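Local structure of putative alpha/beta hydrolase (Desulfitobacterium hafniense, 4RPC) at residues D165-Q170 with L245-E250; P153-E156 with A162-D165; S69-A74 with K195-R200; Q90-V95 with S100-M105. The protein is of unconfirmed substrate but probably acts as a hydrolase of the alpha/beta hydrolase fold, with a serine-based charge-relay site. All blocks are in the same frame, centred on the assembly; numbering follows the deposited sequence.

In the fold
Contact 4 lies at the core, where strand 88-95 packs on helix 97-108 and leads into a probable nucleophile elbow. Contact 3 adjoins it, with centres 12 Å apart, through A74 CB and E104 CG at 3.3 Å. Contact 2 lies wholly in the helical insertion between strands 112-119 and 204-210, and contact 1 joins helix 165-169 of that insertion to helix 243-247; they share D165 and have centres 13 Å apart. Contact 1 also reaches contact 4: L245 CD2 lies 3.7 Å from V95 CG1. In contact 1 the side chain of V168 lies near, without touching, the proposed triad S96, H241 and E213. Contacts 1 and 3 fall on opposite sides of the chain's centre, with about 28 Å between their own centres.

Contact 1: residues D165-Q170 with L245-E250; sequences DVEVLQ and LSKEPE
S246 turns its OG anti to the backbone N (chi1 -176°), and this places the hydroxyl against the carbonyl of V168. K247, the next residue, puts CG anti to its carbonyl carbon (chi1 -57°), then bends at chi3 and chi4 to bring NZ to E167. Two side chains of helix 243-247 thus grip the short helix 165-169, which belongs to the helical insertion, probably a lid, set in the alpha/beta hydrolase fold between strands 112-119 and 204-210.

The hydroxyl donates to the backbone: S246 OG to V168 O measures 2.5 Å, a very short value whose exact length is doubtful. The partner is a main-chain oxygen, so this bond depends on the path of the helix and not on which side chain V168 carries. Beside it the isopropyl group divides its two branches, CG1 lying 3.9 Å from S246 CB and CG2 4.0 Å from K247 CD. The valine therefore fills the angle between the polar bonds with apolar contact.

On the more exposed side, E167 and K247 cross at about a right angle and form a salt bridge, with K247 NZ 2.9 Å from E167 OE2. The ammonium group meets a single oxygen, nearly end-on to its C-O bond.

Helix 243-247 follows the loop carrying H241 of the proposed catalytic triad, so the contact ties the insertion to the chain just beyond that histidine. Next to the salt bridge, K247 CE also comes within 3.1 Å of E167 OE2.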
loop_
_atom_site.group_PDB
_atom_site.type_symbol
_atom_site.label_atom_id
_atom_site.label_comp_id
_atom_site.label_asym_id
_atom_site.label_seq_id
_atom_site.Cartn_x
_atom_site.Cartn_y
_atom_site.Cartn_z
ATOM N N ASP A 165 -6.007 -17.165 5.643
ATOM C CA ASP A 165 -6.038 -16.134 4.561
ATOM C C ASP A 165 -7.415 -15.513 4.337
ATOM O O ASP A 165 -7.531 -14.313 4.125
ATOM C CB ASP A 165 -5.496 -16.715 3.250
ATOM C CG ASP A 165 -6.126 -18.051 2.897
ATOM O OD1 ASP A 165 -6.253 -18.965 3.754
ATOM O OD2 ASP A 165 -6.521 -18.177 1.744
ATOM N N VAL A 166 -8.460 -16.340 4.400
ATOM C CA VAL A 166 -9.819 -15.825 4.335
ATOM C C VAL A 166 -10.148 -14.908 5.529
ATOM O O VAL A 166 -10.618 -13.789 5.366
ATOM C CB VAL A 166 -10.832 -16.968 4.239
ATOM C CG1 VAL A 166 -12.243 -16.455 4.392
ATOM C CG2 VAL A 166 -10.727 -17.646 2.890
ATOM N N GLU A 167 -9.918 -15.379 6.733
ATOM C CA GLU A 167 -10.244 -14.569 7.914
ATOM C C GLU A 167 -9.472 -13.258 7.873
ATOM O O GLU A 167 -10.012 -12.230 8.196
ATOM C CB GLU A 167 -9.984 -15.343 9.211
ATOM C CG GLU A 167 -8.608 -15.107 9.794
ATOM C CD GLU A 167 -8.520 -15.486 11.267
ATOM O OE1 GLU A 167 -8.570 -16.701 11.588
ATOM O OE2 GLU A 167 -8.396 -14.558 12.096
ATOM N N VAL A 168 -8.230 -13.276 7.414
ATOM C CA VAL A 168 -7.404 -12.061 7.388
ATOM C C VAL A 168 -7.655 -11.080 6.227
ATOM O O VAL A 168 -7.664 -9.881 6.440
ATOM C CB VAL A 168 -5.909 -12.415 7.359
ATOM C CG1 VAL A 168 -5.059 -11.171 7.247
ATOM C CG2 VAL A 168 -5.499 -13.157 8.629
ATOM N N LEU A 169 -7.811 -11.589 5.015
ATOM C CA LEU A 169 -7.856 -10.763 3.819
ATOM C C LEU A 169 -9.269 -10.429 3.379
ATOM O O LEU A 169 -9.526 -9.381 2.818
ATOM C CB LEU A 169 -7.123 -11.487 2.643
ATOM C CG LEU A 169 -5.595 -11.587 2.753
ATOM C CD1 LEU A 169 -4.925 -12.320 1.612
ATOM C CD2 LEU A 169 -4.950 -10.215 2.915
ATOM N N GLN A 170 -10.193 -11.340 3.602
ATOM C CA GLN A 170 -11.539 -11.137 3.126
ATOM C C GLN A 170 -12.116 -9.828 3.631
ATOM O O GLN A 170 -12.792 -9.146 2.877
ATOM C CB GLN A 170 -12.419 -12.328 3.504
ATOM C CG GLN A 170 -13.769 -12.315 2.827
ATOM C CD GLN A 170 -14.706 -13.417 3.314
ATOM O OE1 GLN A 170 -14.474 -14.088 4.294
ATOM N NE2 GLN A 170 -15.761 -13.582 2.624
ATOM N N LEU A 245 -2.461 -4.960 9.377
ATOM C CA LEU A 245 -3.461 -3.969 8.963
ATOM C C LEU A 245 -4.862 -4.486 9.169
ATOM O O LEU A 245 -5.767 -3.750 9.581
ATOM C CB LEU A 245 -3.235 -3.641 7.465
ATOM C CG LEU A 245 -4.142 -2.607 6.869
ATOM C CD1 LEU A 245 -4.006 -1.291 7.630
ATOM C CD2 LEU A 245 -3.784 -2.429 5.375
ATOM N N SER A 246 -5.062 -5.752 8.861
ATOM C CA SER A 246 -6.399 -6.310 8.899
ATOM C C SER A 246 -6.896 -6.382 10.338
ATOM O O SER A 246 -7.870 -5.716 10.683
ATOM C CB SER A 246 -6.446 -7.678 8.269
ATOM O OG SER A 246 -7.754 -8.164 8.225
ATOM N N LYS A 247 -6.142 -7.069 11.185
ATOM C CA LYS A 247 -6.583 -7.392 12.533
ATOM C C LYS A 247 -6.005 -6.554 13.703
ATOM O O LYS A 247 -6.643 -6.530 14.772
ATOM C CB LYS A 247 -6.333 -8.859 12.742
ATOM C CG LYS A 247 -7.042 -9.708 11.680
ATOM C CD LYS A 247 -6.808 -11.193 11.857
ATOM C CE LYS A 247 -7.533 -11.729 13.090
ATOM N NZ LYS A 247 -6.723 -12.811 13.709
ATOM N N GLU A 248 -4.862 -5.867 13.506
ATOM C CA GLU A 248 -4.302 -4.898 14.475
ATOM C C GLU A 248 -3.852 -3.589 13.879
ATOM O O GLU A 248 -2.721 -3.193 14.069
ATOM C CB GLU A 248 -3.082 -5.484 15.135
ATOM C CG GLU A 248 -3.371 -6.868 15.637
ATOM C CD GLU A 248 -2.146 -7.717 15.694
ATOM O OE1 GLU A 248 -1.248 -7.623 14.812
ATOM O OE2 GLU A 248 -2.123 -8.501 16.636
ATOM N N PRO A 249 -4.735 -2.916 13.160
ATOM C CA PRO A 249 -4.403 -1.636 12.598
ATOM C C PRO A 249 -3.945 -0.608 13.673
ATOM O O PRO A 249 -3.133 0.285 13.401
ATOM C CB PRO A 249 -5.714 -1.215 11.923
ATOM C CG PRO A 249 -6.782 -1.938 12.680
ATOM C CD PRO A 249 -6.171 -3.222 13.101
ATOM N N GLU A 250 -4.427 -0.760 14.893
ATOM C CA GLU A 250 -3.963 0.071 15.983
ATOM C C GLU A 250 -2.443 0.011 16.194
ATOM O O GLU A 250 -1.879 1.010 16.620
ATOM C CB GLU A 250 -4.746 -0.189 17.276
ATOM C CG GLU A 250 -4.516 -1.545 17.940
ATOM C CD GLU A 250 -5.299 -2.688 17.309
ATOM O OE1 GLU A 250 -6.065 -2.485 16.325
ATOM O OE2 GLU A 250 -5.123 -3.802 17.833
#

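Contact 2: residues P153-E156 with A162-D165; sequences PVKE and ANND
K155 reaches from helix 154-157 to N163 and D165, closing the loop between helices 154-157 and 165-169 in the helical insertion of this alpha/beta hydrolase. Its chain leaves the helix fully extended, CG anti to the backbone N, and makes one bend, at chi3 (82°), which swings the ammonium group to the N163 amide.

K155 NZ donates to N163 OD1 over 2.7 Å; the C=O...donor angle is 158° and the donor is tilted 16° from the carbonyl plane. Before the bend, the methylenes pass across D165 at about a right angle. K155 CG is almost equally far from D165 CG and OD2, 4.0 Å in each case, which places aliphatic carbon over the flat of the carboxylate.

That carboxylate is bonded to L150 N and H149 ND1, and K155 NZ, 5.3 Å from D165 OD1, makes no salt bridge with it, though the opposite charges probably attract. With K155 cut back to alanine, N163 OD1 would probably be left without this donor, and the D165 carboxylate would lose the methylenes that cover one of its faces. Past the bend, K155 CE lies 3.3 Å from N163 OD1.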
loop_
_atom_site.group_PDB
_atom_site.type_symbol
_atom_site.label_atom_id
_atom_site.label_comp_id
_atom_site.label_asym_id
_atom_site.label_seq_id
_atom_site.Cartn_x
_atom_site.Cartn_y
_atom_site.Cartn_z
ATOM N N PRO A 153 1.251 -21.896 -4.511
ATOM C CA PRO A 153 1.998 -21.551 -3.319
ATOM C C PRO A 153 1.807 -20.083 -2.937
ATOM O O PRO A 153 2.543 -19.570 -2.114
ATOM C CB PRO A 153 3.432 -21.797 -3.757
ATOM C CG PRO A 153 3.431 -21.364 -5.197
ATOM C CD PRO A 153 2.052 -21.679 -5.727
ATOM N N VAL A 154 0.845 -19.395 -3.555
ATOM C CA VAL A 154 0.594 -18.027 -3.185
ATOM C C VAL A 154 0.187 -18.000 -1.710
ATOM O O VAL A 154 0.631 -17.168 -0.975
ATOM C CB VAL A 154 -0.502 -17.402 -4.058
ATOM C CG1 VAL A 154 -0.969 -16.080 -3.481
ATOM C CG2 VAL A 154 -0.009 -17.201 -5.506
ATOM N N LYS A 155 -0.685 -18.887 -1.294
ATOM C CA LYS A 155 -1.231 -18.790 0.038
ATOM C C LYS A 155 -0.089 -18.826 1.058
ATOM O O LYS A 155 -0.054 -18.002 1.966
ATOM C CB LYS A 155 -2.170 -19.961 0.282
ATOM C CG LYS A 155 -2.886 -19.944 1.615
ATOM C CD LYS A 155 -3.862 -21.104 1.705
ATOM C CE LYS A 155 -3.128 -22.348 2.096
ATOM N NZ LYS A 155 -4.087 -23.449 2.085
ATOM N N GLU A 156 0.856 -19.745 0.845
ATOM C CA GLU A 156 1.971 -19.990 1.784
ATOM C C GLU A 156 2.969 -18.880 1.692
ATOM O O GLU A 156 3.455 -18.431 2.704
ATOM C CB GLU A 156 2.713 -21.319 1.507
ATOM C CG GLU A 156 1.858 -22.561 1.674
ATOM C CD GLU A 156 0.878 -22.752 0.523
ATOM O OE1 GLU A 156 0.866 -21.921 -0.441
ATOM O OE2 GLU A 156 0.086 -23.710 0.605
ATOM N N ALA A 162 -1.457 -21.407 7.682
ATOM C CA ALA A 162 -2.468 -21.819 8.671
ATOM C C ALA A 162 -3.902 -21.759 8.117
ATOM O O ALA A 162 -4.868 -22.047 8.841
ATOM C CB ALA A 162 -2.367 -20.979 9.936
ATOM N N ASN A 163 -4.065 -21.381 6.856
ATOM C CA ASN A 163 -5.400 -21.230 6.320
ATOM C C ASN A 163 -6.189 -20.128 6.964
ATOM O O ASN A 163 -7.403 -20.151 6.984
ATOM C CB ASN A 163 -6.178 -22.554 6.443
ATOM C CG ASN A 163 -6.403 -23.196 5.129
ATOM O OD1 ASN A 163 -5.652 -22.962 4.178
ATOM N ND2 ASN A 163 -7.454 -23.992 5.044
ATOM N N ASN A 164 -5.491 -19.138 7.466
ATOM C CA ASN A 164 -6.146 -17.966 7.984
ATOM C C ASN A 164 -6.294 -16.860 6.918
ATOM O O ASN A 164 -6.677 -15.748 7.239
ATOM C CB ASN A 164 -5.363 -17.474 9.221
ATOM C CG ASN A 164 -3.883 -17.207 8.926
ATOM O OD1 ASN A 164 -3.256 -17.884 8.086
ATOM N ND2 ASN A 164 -3.322 -16.192 9.597
ATOM N N ASP A 165 -6.007 -17.165 5.643
ATOM C CA ASP A 165 -6.038 -16.134 4.561
ATOM C C ASP A 165 -7.415 -15.513 4.337
ATOM O O ASP A 165 -7.531 -14.313 4.125
ATOM C CB ASP A 165 -5.496 -16.715 3.250
ATOM C CG ASP A 165 -6.126 -18.051 2.897
ATOM O OD1 ASP A 165 -6.253 -18.965 3.754
ATOM O OD2 ASP A 165 -6.521 -18.177 1.744
#

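Contact 3: residues S69-A74 with K195-R200; sequences SVEETA and KAKNAR
K197 NZ donates to E71 OE2 over 2.9 Å, a salt bridge that is the whole polar link between the two segments. The lysine comes to the anti lone pair of that oxygen, on the side away from OE1. The two side chains approach from opposite directions; the glutamate bends mid-chain at chi2 (81°), the lysine at its last torsion (chi4 -90°). Approach on the anti side also brings K197 NZ to 3.6 Å from E71 CG, beside the aliphatic part of its partner.

In the alpha/beta hydrolase fold the bridge joins the first turn of helix 70-83 to the loop between the last helix of the insertion, 179-191, and strand 204-210. S69 is the N-cap of helix 70-83: its OG accepts from E72 N at 2.9 Å with an N-H...acceptor angle of 160°. A carboxylate so near this helix start is probably favoured by the helix dipole.

With an alanine in place of E71, K197 NZ would probably lose its close carboxylate and keep its long, weak pairing with E104, its end set freer to turn. Y192 packs against both E71 and K197.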
loop_
_atom_site.group_PDB
_atom_site.type_symbol
_atom_site.label_atom_id
_atom_site.label_comp_id
_atom_site.label_asym_id
_atom_site.label_seq_id
_atom_site.Cartn_x
_atom_site.Cartn_y
_atom_site.Cartn_z
ATOM N N SER A 69 -0.908 3.131 -14.407
ATOM C CA SER A 69 0.383 2.787 -13.897
ATOM C C SER A 69 0.600 3.425 -12.526
ATOM O O SER A 69 -0.047 4.381 -12.126
ATOM C CB SER A 69 1.466 3.328 -14.845
ATOM O OG SER A 69 1.344 4.731 -14.880
ATOM N N VAL A 70 1.576 2.895 -11.826
ATOM C CA VAL A 70 1.958 3.453 -10.581
ATOM C C VAL A 70 2.370 4.858 -10.835
ATOM O O VAL A 70 1.995 5.723 -10.060
ATOM C CB VAL A 70 3.114 2.658 -9.917
ATOM C CG1 VAL A 70 3.655 3.399 -8.709
ATOM C CG2 VAL A 70 2.695 1.257 -9.568
ATOM N N GLU A 71 3.167 5.120 -11.880
ATOM C CA GLU A 71 3.628 6.507 -12.191
ATOM C C GLU A 71 2.459 7.515 -12.410
ATOM O O GLU A 71 2.493 8.681 -11.956
ATOM C CB GLU A 71 4.545 6.546 -13.443
ATOM C CG GLU A 71 5.907 5.846 -13.280
ATOM C CD GLU A 71 5.865 4.321 -13.449
ATOM O OE1 GLU A 71 4.780 3.714 -13.637
ATOM O OE2 GLU A 71 6.944 3.701 -13.376
ATOM N N GLU A 72 1.468 7.103 -13.184
ATOM C CA GLU A 72 0.373 8.016 -13.461
ATOM C C GLU A 72 -0.507 8.233 -12.195
ATOM O O GLU A 72 -0.884 9.354 -11.869
ATOM C CB GLU A 72 -0.408 7.525 -14.644
ATOM C CG GLU A 72 -1.291 8.607 -15.241
ATOM C CD GLU A 72 -1.754 8.247 -16.655
ATOM O OE1 GLU A 72 -0.870 7.907 -17.498
ATOM O OE2 GLU A 72 -2.986 8.299 -16.892
ATOM N N THR A 73 -0.725 7.192 -11.428
ATOM C CA THR A 73 -1.462 7.311 -10.168
ATOM C C THR A 73 -0.719 8.238 -9.182
ATOM O O THR A 73 -1.296 9.206 -8.621
ATOM C CB THR A 73 -1.725 5.890 -9.628
ATOM O OG1 THR A 73 -2.703 5.280 -10.465
ATOM C CG2 THR A 73 -2.201 5.891 -8.189
ATOM N N ALA A 74 0.591 8.048 -9.056
ATOM C CA ALA A 74 1.421 8.919 -8.204
ATOM C C ALA A 74 1.344 10.368 -8.691
ATOM O O ALA A 74 1.066 11.271 -7.893
ATOM C CB ALA A 74 2.863 8.429 -8.151
ATOM N N LYS A 195 13.943 -0.756 -9.579
ATOM C CA LYS A 195 15.382 -0.814 -9.814
ATOM C C LYS A 195 15.769 -0.001 -11.031
ATOM O O LYS A 195 16.775 0.711 -10.987
ATOM C CB LYS A 195 15.852 -2.271 -9.998
ATOM C CG LYS A 195 17.346 -2.416 -10.261
ATOM C CD LYS A 195 17.973 -3.531 -9.419
ATOM C CE LYS A 195 19.371 -3.889 -9.911
ATOM N NZ LYS A 195 20.253 -2.680 -10.025
ATOM N N ALA A 196 14.944 -0.096 -12.083
ATOM C CA ALA A 196 15.234 0.518 -13.374
ATOM C C ALA A 196 15.277 2.026 -13.322
ATOM O O ALA A 196 15.825 2.648 -14.219
ATOM C CB ALA A 196 14.216 0.093 -14.416
ATOM N N LYS A 197 14.672 2.611 -12.297
ATOM C CA LYS A 197 14.639 4.053 -12.175
ATOM C C LYS A 197 15.955 4.667 -11.708
ATOM O O LYS A 197 16.169 5.828 -11.917
ATOM C CB LYS A 197 13.534 4.458 -11.234
ATOM C CG LYS A 197 12.209 4.072 -11.840
ATOM C CD LYS A 197 11.079 4.619 -11.053
ATOM C CE LYS A 197 9.786 4.131 -11.667
ATOM N NZ LYS A 197 9.365 5.102 -12.687
ATOM N N ASN A 198 16.820 3.888 -11.072
ATOM C CA ASN A 198 18.020 4.431 -10.477
ATOM C C ASN A 198 17.681 5.631 -9.595
ATOM O O ASN A 198 18.253 6.704 -9.737
ATOM C CB ASN A 198 19.022 4.831 -11.550
ATOM C CG ASN A 198 20.345 5.242 -10.948
ATOM O OD1 ASN A 198 20.731 4.692 -9.934
ATOM N ND2 ASN A 198 21.004 6.254 -11.520
ATOM N N ALA A 199 16.731 5.422 -8.693
ATOM C CA ALA A 199 16.161 6.499 -7.917
ATOM C C ALA A 199 16.907 6.712 -6.600
ATOM O O ALA A 199 17.739 5.912 -6.192
ATOM C CB ALA A 199 14.717 6.211 -7.658
ATOM N N ARG A 200 16.666 7.861 -5.988
ATOM C CA ARG A 200 17.242 8.193 -4.675
ATOM C C ARG A 200 16.137 8.910 -3.960
ATOM O O ARG A 200 15.532 9.795 -4.514
ATOM C CB ARG A 200 18.469 9.100 -4.778
ATOM C CG ARG A 200 19.747 8.411 -5.282
ATOM C CD ARG A 200 20.268 7.287 -4.383
ATOM N NE ARG A 200 21.142 7.824 -3.336
ATOM C CZ ARG A 200 21.501 7.209 -2.206
ATOM N NH1 ARG A 200 21.070 5.995 -1.903
ATOM N NH2 ARG A 200 22.306 7.831 -1.369
#

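Contact 4: residues Q90-V95 with S100-M105; sequences QAIYGV and SVAVEM
I92 sets out from the strand toward helix 97-108 and meets A102 and M105 with different branches. CG2, set anti to the backbone N, is the branch turned on A102: I92 CG2 lies 3.5 Å from A102 CB, a close methyl-to-methyl contact. CG1 takes the other direction, anti to the carbonyl carbon (chi1 -45°), and carries CD1 along the helix to M105. There I92 CD1 comes 4.2 Å from M105 CB, a looser touch with the root of the selenomethionine side chain. The isoleucine thus spans one helical turn, from A102 to M105, entirely by apolar contact.

A102 faces the strand, and its small methyl lets the helix come close. Two residues further along the strand, at G94, a CB would point to the helix and stand 3.6 Å from A102 CB, so the bareness of the glycine goes with the tight approach. G94 probably opens the nucleophile elbow, with S96 as the proposed nucleophile.

The contact is the first half of a beta-alpha-beta unit of strand 88-95, helix 97-108 and strand 112-119. I92 also packs on L25 and I27 of strand 23-27, A102 rests on L116 of strand 112-119, and M105 reaches L77 and L81 of helix 70-83.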
loop_
_atom_site.group_PDB
_atom_site.type_symbol
_atom_site.label_atom_id
_atom_site.label_comp_id
_atom_site.label_asym_id
_atom_site.label_seq_id
_atom_site.Cartn_x
_atom_site.Cartn_y
_atom_site.Cartn_z
ATOM N N GLN A 90 4.295 14.260 6.218
ATOM C CA GLN A 90 5.216 13.793 7.248
ATOM C C GLN A 90 5.416 12.326 7.090
ATOM O O GLN A 90 6.507 11.831 7.367
ATOM C CB GLN A 90 4.723 14.083 8.664
ATOM C CG GLN A 90 4.657 15.537 9.099
ATOM C CD GLN A 90 5.920 16.275 8.870
ATOM O OE1 GLN A 90 7.003 15.837 9.257
ATOM N NE2 GLN A 90 5.805 17.395 8.185
ATOM N N ALA A 91 4.359 11.616 6.638
ATOM C CA ALA A 91 4.443 10.164 6.390
ATOM C C ALA A 91 3.430 9.671 5.354
ATOM O O ALA A 91 2.277 10.068 5.386
ATOM C CB ALA A 91 4.204 9.410 7.687
ATOM N N ILE A 92 3.863 8.755 4.512
ATOM C CA ILE A 92 3.001 7.931 3.702
ATOM C C ILE A 92 3.085 6.472 4.163
ATOM O O ILE A 92 4.194 5.898 4.246
ATOM C CB ILE A 92 3.404 7.978 2.226
ATOM C CG1 ILE A 92 3.676 9.421 1.781
ATOM C CG2 ILE A 92 2.284 7.417 1.364
ATOM C CD1 ILE A 92 4.006 9.460 0.307
ATOM N N TYR A 93 1.939 5.903 4.526
ATOM C CA TYR A 93 1.843 4.501 4.750
ATOM C C TYR A 93 1.206 3.939 3.492
ATOM O O TYR A 93 0.227 4.470 2.991
ATOM C CB TYR A 93 1.028 4.182 6.005
ATOM C CG TYR A 93 0.696 2.727 6.101
ATOM C CD1 TYR A 93 1.540 1.835 6.720
ATOM C CD2 TYR A 93 -0.451 2.227 5.482
ATOM C CE1 TYR A 93 1.237 0.491 6.778
ATOM C CE2 TYR A 93 -0.753 0.889 5.539
ATOM C CZ TYR A 93 0.105 0.021 6.181
ATOM O OH TYR A 93 -0.258 -1.308 6.226
ATOM N N GLY A 94 1.801 2.913 2.925
ATOM C CA GLY A 94 1.198 2.282 1.800
ATOM C C GLY A 94 1.266 0.807 1.948
ATOM O O GLY A 94 2.303 0.252 2.354
ATOM N N VAL A 95 0.144 0.160 1.662
ATOM C CA VAL A 95 0.088 -1.277 1.765
ATOM C C VAL A 95 -0.002 -1.840 0.375
ATOM O O VAL A 95 -0.828 -1.417 -0.432
ATOM C CB VAL A 95 -1.070 -1.780 2.675
ATOM C CG1 VAL A 95 -2.421 -1.363 2.133
ATOM C CG2 VAL A 95 -1.009 -3.312 2.809
ATOM N N SER A 100 4.037 0.960 -3.488
ATOM C CA SER A 100 4.723 1.325 -4.724
ATOM C C SER A 100 4.334 2.726 -5.094
ATOM O O SER A 100 5.175 3.482 -5.511
ATOM C CB SER A 100 4.366 0.385 -5.891
ATOM O OG SER A 100 4.780 -0.883 -5.585
ATOM N N VAL A 101 3.081 3.070 -4.923
ATOM C CA VAL A 101 2.628 4.459 -5.146
ATOM C C VAL A 101 3.367 5.436 -4.161
ATOM O O VAL A 101 3.788 6.533 -4.541
ATOM C CB VAL A 101 1.135 4.581 -4.991
ATOM C CG1 VAL A 101 0.689 6.049 -5.112
ATOM C CG2 VAL A 101 0.419 3.732 -6.024
ATOM N N ALA A 102 3.534 5.025 -2.914
ATOM C CA ALA A 102 4.228 5.868 -1.928
ATOM C C ALA A 102 5.677 6.128 -2.377
ATOM O O ALA A 102 6.117 7.251 -2.384
ATOM C CB ALA A 102 4.233 5.192 -0.580
ATOM N N VAL A 103 6.393 5.068 -2.786
ATOM C CA VAL A 103 7.770 5.199 -3.192
ATOM C C VAL A 103 7.855 6.109 -4.380
ATOM O O VAL A 103 8.665 7.016 -4.441
ATOM C CB VAL A 103 8.399 3.827 -3.493
ATOM C CG1 VAL A 103 9.802 3.973 -4.071
ATOM C CG2 VAL A 103 8.480 3.020 -2.227
ATOM N N GLU A 104 6.992 5.870 -5.348
ATOM C CA GLU A 104 6.969 6.717 -6.547
ATOM C C GLU A 104 6.729 8.177 -6.214
ATOM O O GLU A 104 7.276 9.096 -6.875
ATOM C CB GLU A 104 5.899 6.235 -7.506
ATOM C CG GLU A 104 5.757 7.010 -8.781
ATOM C CD GLU A 104 6.908 6.843 -9.707
ATOM O OE1 GLU A 104 7.683 5.865 -9.573
ATOM O OE2 GLU A 104 7.044 7.722 -10.572
HETATM N N MSE A 105 5.867 8.427 -5.255
HETATM C CA MSE A 105 5.701 9.822 -4.805
HETATM C C MSE A 105 6.967 10.401 -4.206
HETATM O O MSE A 105 7.260 11.551 -4.419
HETATM C CB MSE A 105 4.528 9.927 -3.846
HETATM C CG MSE A 105 3.294 9.945 -4.767
HETATM SE SE MSE A 105 1.799 9.995 -3.540
HETATM C CE MSE A 105 1.956 11.971 -3.399
#